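Local coordinates for beta-1,4-mannanase (Aplysia kurodai, PDB 3VUP), which probably hydrolyses the beta-1,4-mannosidic linkages of mannan as a digestive enzyme of the sea hare, at residues I104-N116 with V152-M166. Sequence-based numbering, arbitrary orientation.
Sequences ILVFPCLWNAAVN and VALGGWDLMNEPEGM
Neighbouring parallel strands of the TIM barrel, 105-112 and 157-161, pair through C109 with D158, W111 with M160 and N112 with N161, the axes of these strand segments 26° apart. Helices 122-128 and 130-147 link them, making a beta-alpha-beta unit of the barrel. D158 N donates to P108 O, and L110 N returns a bond to D158 O at 2.8 Å; farther along, N161 N and O bind W111 O and A113 N. Before this ladder lies a separate bridge, where V106 N meets A153 O at 2.8 Å and V106 O takes G155 N at 2.7 Å, with a weak second bond from G156 N. F107 has CG anti to its carbonyl carbon (chi1 -62°), which brings one ring face over G155, whose CA stands 3.9 Å from the ring centroid in a CH-pi contact. An alanine at F107 would remove that ring and is likely to leave a gap above the G155 backbone. The following P108 sets CB and CG against CZ3 and CE3 of W157, and L110 CD2 touches the same indole. On the barrel's inner face, C109 SG lies 3.8 Å from D158 CG, while D158 OD2 forms a salt bridge with R60. N161 and E162 match the Asn-Glu pair that ends the fourth strand in clan GH-A glycosidases, consistent with an active-site position; N161 OD1 also accepts from R60, E162 OE2 bonds to H262, and both side chains bind a Tris molecule, probably from the crystallisation liquor. N112 and N161 run side by side with amide planes 47° apart. N112 OD1 is gripped from opposite faces of its plane, by N161 ND2 at 2.9 Å and by A114 N in an Asx turn, which should hinder its rotation. Beyond the strands, A113 CB packs 3.7 Å from M166 CE, and the M166 side chain crosses that of N116 at about a right angle, its SD nearest N116 CG.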
# COMPACT_ATOMS: atom_id res chain seq x y z
N ILE A 104 -12.51 -8.60 -7.95
CA ILE A 104 -11.33 -8.28 -7.15
C ILE A 104 -11.18 -6.76 -7.03
O ILE A 104 -11.15 -6.04 -8.02
CB ILE A 104 -10.04 -8.86 -7.77
CG1 ILE A 104 -10.12 -10.38 -7.89
CG2 ILE A 104 -8.81 -8.42 -6.98
CD1 ILE A 104 -10.22 -11.11 -6.58
N LEU A 105 -11.08 -6.30 -5.79
CA LEU A 105 -10.72 -4.92 -5.48
C LEU A 105 -9.21 -4.74 -5.59
O LEU A 105 -8.43 -5.53 -5.05
CB LEU A 105 -11.16 -4.57 -4.06
CG LEU A 105 -12.66 -4.53 -3.82
CD1 LEU A 105 -12.95 -4.61 -2.33
CD2 LEU A 105 -13.27 -3.27 -4.42
N VAL A 106 -8.81 -3.69 -6.30
CA VAL A 106 -7.41 -3.43 -6.60
C VAL A 106 -6.85 -2.33 -5.72
O VAL A 106 -7.50 -1.29 -5.52
CB VAL A 106 -7.25 -3.05 -8.07
CG1 VAL A 106 -5.81 -2.82 -8.43
CG2 VAL A 106 -7.82 -4.12 -8.93
N PHE A 107 -5.64 -2.56 -5.22
CA PHE A 107 -4.92 -1.58 -4.42
C PHE A 107 -3.57 -1.30 -5.08
O PHE A 107 -2.58 -1.94 -4.77
CB PHE A 107 -4.77 -2.09 -2.98
CG PHE A 107 -6.09 -2.30 -2.29
CD1 PHE A 107 -6.63 -1.31 -1.49
CD2 PHE A 107 -6.81 -3.47 -2.48
CE1 PHE A 107 -7.86 -1.49 -0.89
CE2 PHE A 107 -8.04 -3.65 -1.87
CZ PHE A 107 -8.57 -2.66 -1.07
N PRO A 108 -3.54 -0.35 -6.02
CA PRO A 108 -2.27 -0.01 -6.67
C PRO A 108 -1.35 0.68 -5.67
O PRO A 108 -1.79 1.57 -4.94
CB PRO A 108 -2.69 0.97 -7.76
CG PRO A 108 -4.17 0.76 -7.95
CD PRO A 108 -4.67 0.42 -6.57
N CYS A 109 -0.09 0.26 -5.65
CA CYS A 109 0.92 0.87 -4.80
C CYS A 109 1.86 1.69 -5.68
O CYS A 109 2.55 1.14 -6.53
CB CYS A 109 1.68 -0.21 -4.03
SG CYS A 109 3.02 0.44 -3.01
N LEU A 110 1.87 3.00 -5.47
CA LEU A 110 2.55 3.90 -6.40
C LEU A 110 4.07 3.79 -6.35
O LEU A 110 4.70 3.58 -7.38
CB LEU A 110 2.11 5.34 -6.16
CG LEU A 110 0.62 5.61 -6.38
CD1 LEU A 110 0.33 7.07 -6.06
CD2 LEU A 110 0.20 5.25 -7.80
N TRP A 111 4.64 3.92 -5.15
CA TRP A 111 6.08 4.06 -4.97
C TRP A 111 6.64 3.01 -4.02
O TRP A 111 5.89 2.34 -3.30
CB TRP A 111 6.41 5.44 -4.41
CG TRP A 111 5.90 6.58 -5.24
CD1 TRP A 111 4.85 7.40 -4.95
CD2 TRP A 111 6.43 7.05 -6.49
NE1 TRP A 111 4.68 8.34 -5.94
CE2 TRP A 111 5.64 8.14 -6.90
CE3 TRP A 111 7.48 6.63 -7.32
CZ2 TRP A 111 5.89 8.85 -8.08
CZ3 TRP A 111 7.72 7.33 -8.50
CH2 TRP A 111 6.92 8.42 -8.86
N ASN A 112 7.97 2.88 -4.01
CA ASN A 112 8.64 1.89 -3.17
C ASN A 112 9.91 2.49 -2.58
O ASN A 112 10.69 3.13 -3.29
CB ASN A 112 9.01 0.68 -4.02
CG ASN A 112 9.70 -0.42 -3.22
OD1 ASN A 112 9.43 -0.60 -2.04
ND2 ASN A 112 10.59 -1.17 -3.88
N ALA A 113 10.11 2.27 -1.28
CA ALA A 113 11.35 2.66 -0.61
C ALA A 113 12.04 1.48 0.09
O ALA A 113 12.95 1.69 0.90
CB ALA A 113 11.10 3.79 0.38
N ALA A 114 11.64 0.25 -0.22
CA ALA A 114 12.25 -0.93 0.41
C ALA A 114 13.59 -1.34 -0.19
O ALA A 114 14.28 -2.21 0.35
CB ALA A 114 11.30 -2.11 0.39
N VAL A 115 13.93 -0.75 -1.34
CA VAL A 115 15.23 -0.92 -1.97
C VAL A 115 15.73 0.47 -2.33
O VAL A 115 14.96 1.42 -2.34
CB VAL A 115 15.18 -1.81 -3.23
CG1 VAL A 115 14.76 -3.23 -2.86
CG2 VAL A 115 14.26 -1.21 -4.29
N ASN A 116 17.03 0.58 -2.60
CA ASN A 116 17.66 1.85 -2.94
C ASN A 116 18.25 1.69 -4.33
O ASN A 116 19.45 1.48 -4.49
CB ASN A 116 18.73 2.16 -1.90
CG ASN A 116 19.30 3.57 -2.01
OD1 ASN A 116 19.08 4.28 -2.99
ND2 ASN A 116 20.04 3.98 -0.99
N VAL A 152 -15.55 1.00 -9.73
CA VAL A 152 -16.00 0.10 -8.67
C VAL A 152 -14.95 -0.93 -8.22
O VAL A 152 -15.04 -1.44 -7.10
CB VAL A 152 -17.31 -0.62 -9.02
CG1 VAL A 152 -18.43 0.39 -9.21
CG2 VAL A 152 -17.15 -1.49 -10.26
N ALA A 153 -13.97 -1.22 -9.07
CA ALA A 153 -12.93 -2.20 -8.72
C ALA A 153 -11.70 -1.58 -8.08
O ALA A 153 -10.76 -2.30 -7.73
CB ALA A 153 -12.55 -3.06 -9.92
N LEU A 154 -11.70 -0.26 -7.91
CA LEU A 154 -10.61 0.40 -7.19
C LEU A 154 -10.88 0.30 -5.69
O LEU A 154 -11.84 0.88 -5.19
CB LEU A 154 -10.50 1.86 -7.61
CG LEU A 154 -9.50 2.69 -6.81
CD1 LEU A 154 -8.08 2.26 -7.11
CD2 LEU A 154 -9.70 4.16 -7.13
N GLY A 155 -10.04 -0.44 -4.99
CA GLY A 155 -10.15 -0.54 -3.54
C GLY A 155 -9.56 0.67 -2.83
O GLY A 155 -10.16 1.22 -1.91
N GLY A 156 -8.38 1.08 -3.27
CA GLY A 156 -7.74 2.24 -2.69
C GLY A 156 -6.33 2.38 -3.23
O GLY A 156 -5.77 1.44 -3.80
N TRP A 157 -5.78 3.57 -3.04
CA TRP A 157 -4.44 3.89 -3.51
C TRP A 157 -3.45 3.78 -2.35
O TRP A 157 -3.64 4.41 -1.32
CB TRP A 157 -4.39 5.32 -4.05
CG TRP A 157 -5.23 5.55 -5.27
CD1 TRP A 157 -6.48 6.11 -5.33
CD2 TRP A 157 -4.88 5.23 -6.63
NE1 TRP A 157 -6.92 6.16 -6.62
CE2 TRP A 157 -5.96 5.63 -7.44
CE3 TRP A 157 -3.75 4.65 -7.24
CZ2 TRP A 157 -5.95 5.46 -8.83
CZ3 TRP A 157 -3.75 4.48 -8.62
CH2 TRP A 157 -4.85 4.89 -9.40
N ASP A 158 -2.42 2.96 -2.52
CA ASP A 158 -1.34 2.84 -1.54
C ASP A 158 -0.21 3.74 -2.06
O ASP A 158 0.38 3.46 -3.11
CB ASP A 158 -0.91 1.38 -1.43
CG ASP A 158 0.28 1.15 -0.50
OD1 ASP A 158 0.99 2.12 -0.16
OD2 ASP A 158 0.52 -0.04 -0.17
N LEU A 159 0.07 4.82 -1.35
CA LEU A 159 1.05 5.79 -1.85
C LEU A 159 2.46 5.25 -1.92
O LEU A 159 3.23 5.63 -2.80
CB LEU A 159 1.06 7.04 -0.98
CG LEU A 159 -0.26 7.79 -0.88
CD1 LEU A 159 -0.05 9.06 -0.09
CD2 LEU A 159 -0.84 8.09 -2.25
N MET A 160 2.84 4.40 -0.98
CA MET A 160 4.23 4.00 -0.90
C MET A 160 4.43 2.74 -0.09
O MET A 160 3.95 2.61 1.04
CB MET A 160 5.08 5.11 -0.29
CG MET A 160 6.58 4.78 -0.25
SD MET A 160 7.61 6.17 0.25
CE MET A 160 8.45 6.52 -1.28
N ASN A 161 5.18 1.83 -0.68
CA ASN A 161 5.65 0.67 0.04
C ASN A 161 6.85 0.98 0.92
O ASN A 161 7.91 1.36 0.42
CB ASN A 161 6.04 -0.43 -0.93
CG ASN A 161 6.40 -1.68 -0.20
OD1 ASN A 161 5.53 -2.30 0.41
ND2 ASN A 161 7.68 -2.04 -0.19
N GLU A 162 6.67 0.80 2.22
CA GLU A 162 7.75 0.81 3.21
C GLU A 162 8.68 2.03 3.13
O GLU A 162 9.88 1.89 2.87
CB GLU A 162 8.54 -0.50 3.13
CG GLU A 162 7.61 -1.69 3.33
CD GLU A 162 8.30 -3.03 3.50
OE1 GLU A 162 9.52 -3.14 3.23
OE2 GLU A 162 7.60 -4.00 3.91
N PRO A 163 8.15 3.24 3.39
CA PRO A 163 9.00 4.43 3.45
C PRO A 163 10.20 4.22 4.37
O PRO A 163 11.28 4.79 4.15
CB PRO A 163 8.07 5.50 4.04
CG PRO A 163 6.68 5.01 3.77
CD PRO A 163 6.75 3.52 3.78
N GLU A 164 10.02 3.39 5.39
CA GLU A 164 11.03 3.19 6.42
C GLU A 164 12.32 2.56 5.90
O GLU A 164 13.34 2.62 6.58
CB GLU A 164 10.46 2.38 7.58
CG GLU A 164 9.22 3.02 8.19
CD GLU A 164 7.91 2.64 7.49
OE1 GLU A 164 7.90 1.76 6.60
OE2 GLU A 164 6.87 3.23 7.88
N GLY A 165 12.29 1.97 4.71
CA GLY A 165 13.51 1.44 4.13
C GLY A 165 14.61 2.47 3.98
O GLY A 165 15.79 2.14 4.06
N MET A 166 14.23 3.73 3.78
CA MET A 166 15.21 4.79 3.59
C MET A 166 15.06 5.97 4.55
O MET A 166 15.66 7.02 4.34
CB MET A 166 15.21 5.26 2.14
CG MET A 166 15.75 4.20 1.17
SD MET A 166 16.04 4.76 -0.52
CE MET A 166 14.36 4.84 -1.12